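Glycoside Hydrolase (Bacteroides uniformis, PDB 5TA0) probably hydrolyses agarose-derived galactan chains as a GH86 glycoside hydrolase, and binds the oligosaccharide neoagarooctaose in its barrel domain. Local coordinates at residues A[250-253]-A[259-262]; A[263-268]-A[308-313]. One frame throughout, in Å; residues are numbered along the deposited sequence. Where two conformers were deposited one is given.

Overall arrangement
Both interactions lie on the same flank of the parallel-stranded barrel, their centres 11 Å apart, and they involve two consecutive helices, 258-262 and 264-271. Interaction 1 is local and partly buried: it joins the loop after strand 242-247 to helix 258-262 through one backbone hydrogen bond, an aromatic pair and an arginine chain. Interaction 2 is the more buried and spans 40 residues, pairing helix 264-271 with helix 298-315 through aliphatic packing and a lysine-tyrosine hydrogen bond made by one of two lysine conformers. The two meet directly: F252 packs on W264, and the W260 ring on CB of Y310.

Interaction 1: residues A[250-253]-A[259-262]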
loop_
_atom_site.group_PDB
_atom_site.type_symbol
_atom_site.label_atom_id
_atom_site.label_comp_id
_atom_site.label_asym_id
_atom_site.label_seq_id
_atom_site.Cartn_x
_atom_site.Cartn_y
_atom_site.Cartn_z
ATOM N N PRO A 250 -8.431 5.219 -6.506
ATOM C CA PRO A 250 -9.007 6.158 -5.529
ATOM C C PRO A 250 -8.584 7.567 -5.885
ATOM O O PRO A 250 -7.453 7.965 -5.588
ATOM C CB PRO A 250 -8.425 5.679 -4.165
ATOM C CG PRO A 250 -7.164 5.023 -4.537
ATOM C CD PRO A 250 -7.336 4.419 -5.915
ATOM N N ASP A 251 -9.467 8.276 -6.589
ATOM C CA ASP A 251 -9.176 9.547 -7.253
ATOM C C ASP A 251 -10.133 10.624 -6.744
ATOM O O ASP A 251 -11.071 11.049 -7.431
ATOM C CB ASP A 251 -9.303 9.375 -8.773
ATOM C CG ASP A 251 -8.265 8.422 -9.370
ATOM O OD1 ASP A 251 -7.294 8.074 -8.691
ATOM O OD2 ASP A 251 -8.406 8.053 -10.563
ATOM N N PHE A 252 -9.891 11.094 -5.533
ATOM C CA PHE A 252 -10.929 11.762 -4.760
ATOM C C PHE A 252 -11.310 13.146 -5.277
ATOM O O PHE A 252 -12.471 13.580 -5.117
ATOM C CB PHE A 252 -10.487 11.868 -3.306
ATOM C CG PHE A 252 -10.324 10.541 -2.600
ATOM C CD1 PHE A 252 -10.831 9.346 -3.108
ATOM C CD2 PHE A 252 -9.648 10.521 -1.388
ATOM C CE1 PHE A 252 -10.708 8.177 -2.400
ATOM C CE2 PHE A 252 -9.517 9.340 -0.690
ATOM C CZ PHE A 252 -10.030 8.167 -1.198
ATOM N N GLU A 253 -10.356 13.826 -5.897
ATOM C CA GLU A 253 -10.539 15.215 -6.313
ATOM C C GLU A 253 -11.374 15.322 -7.573
ATOM O O GLU A 253 -11.830 16.424 -7.924
ATOM C CB GLU A 253 -9.193 15.917 -6.499
ATOM C CG GLU A 253 -8.484 15.706 -7.818
ATOM C CD GLU A 253 -7.846 14.346 -8.006
ATOM O OE1 GLU A 253 -7.953 13.455 -7.134
ATOM O OE2 GLU A 253 -7.179 14.154 -9.041
ATOM N N ARG A 259 -16.322 12.954 -6.860
ATOM C CA ARG A 259 -15.947 11.518 -6.828
ATOM C C ARG A 259 -15.766 11.017 -5.400
ATOM O O ARG A 259 -16.272 9.938 -5.057
ATOM C CB ARG A 259 -14.731 11.229 -7.679
ATOM C CG ARG A 259 -14.395 9.745 -7.767
ATOM C CD ARG A 259 -13.557 9.431 -8.967
ATOM N NE ARG A 259 -12.978 8.079 -8.943
ATOM C CZ ARG A 259 -12.821 7.295 -10.002
ATOM N NH1 ARG A 259 -12.192 6.122 -9.888
ATOM N NH2 ARG A 259 -13.316 7.627 -11.189
ATOM N N TRP A 260 -15.080 11.807 -4.581
ATOM C CA TRP A 260 -15.031 11.547 -3.143
ATOM C C TRP A 260 -16.440 11.419 -2.560
ATOM O O TRP A 260 -16.779 10.457 -1.853
ATOM C CB TRP A 260 -14.264 12.643 -2.419
ATOM C CG TRP A 260 -14.515 12.592 -0.937
ATOM C CD1 TRP A 260 -15.388 13.379 -0.241
ATOM C CD2 TRP A 260 -13.966 11.659 0.013
ATOM N NE1 TRP A 260 -15.415 13.008 1.087
ATOM C CE2 TRP A 260 -14.557 11.949 1.259
ATOM C CE3 TRP A 260 -13.037 10.606 -0.070
ATOM C CZ2 TRP A 260 -14.240 11.246 2.418
ATOM C CZ3 TRP A 260 -12.709 9.917 1.093
ATOM C CH2 TRP A 260 -13.310 10.241 2.315
ATOM N N ASN A 261 -17.282 12.421 -2.837
ATOM C CA ASN A 261 -18.606 12.469 -2.237
ATOM C C ASN A 261 -19.513 11.313 -2.634
ATOM O O ASN A 261 -20.304 10.875 -1.806
ATOM C CB ASN A 261 -19.297 13.793 -2.561
ATOM C CG ASN A 261 -18.751 14.946 -1.769
ATOM O OD1 ASN A 261 -18.311 14.807 -0.632
ATOM N ND2 ASN A 261 -18.807 16.121 -2.376
ATOM N N ALA A 262 -19.353 10.812 -3.861
ATOM C CA ALA A 262 -20.191 9.718 -4.359
ATOM C C ALA A 262 -19.701 8.318 -3.988
ATOM O O ALA A 262 -20.475 7.371 -4.034
ATOM C CB ALA A 262 -20.291 9.809 -5.875
#
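The amide N of W260 donates a hydrogen bond to the carbonyl O of F252 at 3.2 Å; the N-H...O angle of 143° makes it a bent one. This is the only hydrogen bond between segments 250-253 and 259-262. Beside it the R259 chain, extended from CG to NE, runs over the preceding peptide, with CD 3.3 Å from the O of D251. Its guanidinium lies with one face over CB of D251. D251 OD2 stands 4.3 Å from R259 NH1, well above the guanidinium plane, where only the opposite charges can act. Each charged group has another partner: D251 OD1 forms a salt bridge with R295, and R259 NH1 bonds to the carbonyl O of F249. R259 NE is buried here without a hydrogen-bonding partner in the model.

Further in, W260 turns the edge of its indole to the face of F252 in a T-shaped stack, the ring planes at 65° and the six-membered-ring centroids 4.9 Å apart. W260 CE3 sits over the middle of the phenyl ring, 3.6 Å from F252 CD2. W260 NE1 reaches Y535 OH, and helix 298-315 also packs on F252 through T303, M306 and I307. Loop and helix are thus joined by a single backbone bond and an edge-to-face aromatic pair.

Interaction 2: residues A[263-268]-A[308-313]; sequences RWKQFI and EQYSMI
Helices 264-271 and 298-315 run side by side in the same general direction, their local axes 10.5 Å apart at closest approach and inclined at -36°. They are neighbouring outer helices of the (alpha/beta) barrel; the barrel strand 277-285 comes between them in the chain, and its F278 packs against I268 and S311.

Y310 carries the largest share of the contact. With CG anti to the backbone N (chi1 -171°), its ring reaches across to K265 and I268. The CG2 branch of I268 meets Y310 CD1 at 3.8 Å, and CD1 of the same isoleucine lies in the plane of the tyrosine ring, at its edge. That methyl also touches S311 OG at 3.8 Å, a hydroxyl whose hydrogen bond goes to the carbonyl O of I307, within its own helix.

K265, modelled in two conformers, approaches the phenol differently. In one of them its CG packs 3.8 Å from Y310 CE1, and bends at chi2 and chi4 carry the ammonium group round to the hydroxyl. D269 OD1 hydrogen-bonds with the phenol; in that same lysine conformer, D269 OD2 takes a salt bridge from K265, whose NZ donates to Y310 OH at 3.0 Å.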
loop_
_atom_site.group_PDB
_atom_site.type_symbol
_atom_site.label_atom_id
_atom_site.label_comp_id
_atom_site.label_asym_id
_atom_site.label_seq_id
_atom_site.Cartn_x
_atom_site.Cartn_y
_atom_site.Cartn_z
ATOM N N ARG A 263 -18.409 8.201 -3.655
ATOM C CA ARG A 263 -17.752 6.900 -3.535
ATOM C C ARG A 263 -17.248 6.680 -2.104
ATOM O O ARG A 263 -18.035 6.240 -1.264
ATOM C CB ARG A 263 -16.707 6.728 -4.630
ATOM C CG ARG A 263 -17.310 6.795 -6.015
ATOM C CD ARG A 263 -16.267 6.489 -7.042
ATOM N NE ARG A 263 -16.777 6.713 -8.386
ATOM C CZ ARG A 263 -16.331 6.102 -9.479
ATOM N NH1 ARG A 263 -15.422 5.147 -9.422
ATOM N NH2 ARG A 263 -16.858 6.416 -10.662
ATOM N N TRP A 264 -15.991 6.999 -1.802
ATOM C CA TRP A 264 -15.463 6.741 -0.446
ATOM C C TRP A 264 -16.277 7.366 0.688
ATOM O O TRP A 264 -16.467 6.728 1.736
ATOM C CB TRP A 264 -13.950 7.050 -0.326
ATOM C CG TRP A 264 -13.156 5.790 -0.564
ATOM C CD1 TRP A 264 -12.654 5.344 -1.749
ATOM C CD2 TRP A 264 -12.913 4.769 0.389
ATOM N NE1 TRP A 264 -12.044 4.115 -1.579
ATOM C CE2 TRP A 264 -12.207 3.736 -0.277
ATOM C CE3 TRP A 264 -13.173 4.643 1.759
ATOM C CZ2 TRP A 264 -11.848 2.557 0.361
ATOM C CZ3 TRP A 264 -12.792 3.472 2.392
ATOM C CH2 TRP A 264 -12.123 2.456 1.695
ATOM N N LYS A 265 -16.788 8.586 0.501
ATOM C CA LYS A 265 -17.646 9.175 1.530
ATOM C C LYS A 265 -18.854 8.264 1.816
ATOM O O LYS A 265 -19.179 7.984 2.972
ATOM C CB LYS A 265 -18.090 10.590 1.136
ATOM C CG LYS A 265 -18.900 11.339 2.206
ATOM C CD LYS A 265 -20.395 11.250 1.878
ATOM C CE LYS A 265 -21.318 12.293 2.524
ATOM N NZ LYS A 265 -21.554 12.163 3.969
ATOM N N GLN A 266 -19.538 7.838 0.756
ATOM C CA GLN A 266 -20.694 6.967 0.885
ATOM C C GLN A 266 -20.352 5.599 1.420
ATOM O O GLN A 266 -21.132 5.032 2.188
ATOM C CB GLN A 266 -21.433 6.821 -0.461
ATOM C CG GLN A 266 -21.933 8.118 -1.084
ATOM C CD GLN A 266 -22.826 8.925 -0.169
ATOM O OE1 GLN A 266 -23.641 8.381 0.578
ATOM N NE2 GLN A 266 -22.639 10.231 -0.187
ATOM N N PHE A 267 -19.205 5.036 1.013
ATOM C CA PHE A 267 -18.821 3.738 1.529
ATOM C C PHE A 267 -18.592 3.786 3.052
ATOM O O PHE A 267 -19.080 2.937 3.791
ATOM C CB PHE A 267 -17.571 3.220 0.835
ATOM C CG PHE A 267 -17.107 1.882 1.339
ATOM C CD1 PHE A 267 -17.861 0.739 1.172
ATOM C CD2 PHE A 267 -15.883 1.758 1.977
ATOM C CE1 PHE A 267 -17.413 -0.502 1.603
ATOM C CE2 PHE A 267 -15.444 0.527 2.436
ATOM C CZ PHE A 267 -16.192 -0.597 2.254
ATOM N N ILE A 268 -17.915 4.840 3.520
ATOM C CA ILE A 268 -17.723 5.009 4.949
ATOM C C ILE A 268 -19.081 5.176 5.633
ATOM O O ILE A 268 -19.309 4.552 6.679
ATOM C CB ILE A 268 -16.748 6.179 5.229
ATOM C CG1 ILE A 268 -15.329 5.772 4.768
ATOM C CG2 ILE A 268 -16.779 6.622 6.680
ATOM C CD1 ILE A 268 -14.328 6.912 4.700
ATOM N N GLU A 308 -8.579 8.721 6.414
ATOM C CA GLU A 308 -8.439 8.763 7.878
ATOM C C GLU A 308 -9.276 9.874 8.501
ATOM O O GLU A 308 -9.962 9.632 9.496
ATOM C CB GLU A 308 -6.989 8.973 8.264
ATOM C CG GLU A 308 -6.090 7.792 7.950
ATOM C CD GLU A 308 -4.611 8.080 8.155
ATOM O OE1 GLU A 308 -3.792 7.185 7.789
ATOM O OE2 GLU A 308 -4.225 9.190 8.610
ATOM N N GLN A 309 -9.208 11.078 7.924
ATOM C CA GLN A 309 -9.922 12.208 8.519
ATOM C C GLN A 309 -11.432 12.021 8.486
ATOM O O GLN A 309 -12.116 12.314 9.481
ATOM C CB GLN A 309 -9.545 13.507 7.806
ATOM C CG GLN A 309 -10.344 14.749 8.228
ATOM C CD GLN A 309 -10.014 15.225 9.629
ATOM O OE1 GLN A 309 -9.009 15.886 9.859
ATOM N NE2 GLN A 309 -10.866 14.885 10.566
ATOM N N TYR A 310 -11.966 11.543 7.354
ATOM C CA TYR A 310 -13.418 11.339 7.291
ATOM C C TYR A 310 -13.858 10.161 8.155
ATOM O O TYR A 310 -14.927 10.205 8.792
ATOM C CB TYR A 310 -13.975 11.281 5.870
ATOM C CG TYR A 310 -15.470 11.290 5.882
ATOM C CD1 TYR A 310 -16.208 10.169 5.522
ATOM C CD2 TYR A 310 -16.161 12.382 6.370
ATOM C CE1 TYR A 310 -17.590 10.155 5.605
ATOM C CE2 TYR A 310 -17.532 12.398 6.439
ATOM C CZ TYR A 310 -18.250 11.290 6.067
ATOM O OH TYR A 310 -19.619 11.285 6.154
ATOM N N SER A 311 -13.029 9.109 8.241
ATOM C CA SER A 311 -13.302 8.041 9.189
ATOM C C SER A 311 -13.396 8.568 10.619
ATOM O O SER A 311 -14.295 8.197 11.362
ATOM C CB SER A 311 -12.251 6.945 9.073
ATOM O OG SER A 311 -12.240 6.365 7.777
ATOM N N MET A 312 -12.475 9.454 10.984
ATOM C CA MET A 312 -12.585 10.070 12.317
ATOM C C MET A 312 -13.887 10.835 12.495
ATOM O O MET A 312 -14.577 10.662 13.482
ATOM C CB MET A 312 -11.391 10.998 12.573
ATOM C CG MET A 312 -10.120 10.235 12.897
ATOM S SD MET A 312 -10.115 9.361 14.483
ATOM C CE MET A 312 -10.158 10.765 15.593
ATOM N N ILE A 313 -14.248 11.657 11.522
ATOM C CA ILE A 313 -15.468 12.473 11.648
ATOM C C ILE A 313 -16.721 11.587 11.760
ATOM O O ILE A 313 -17.541 11.762 12.652
ATOM C CB ILE A 313 -15.596 13.453 10.469
ATOM C CG1 ILE A 313 -14.541 14.563 10.581
ATOM C CG2 ILE A 313 -17.013 14.050 10.349
ATOM C CD1 ILE A 313 -14.294 15.323 9.316
#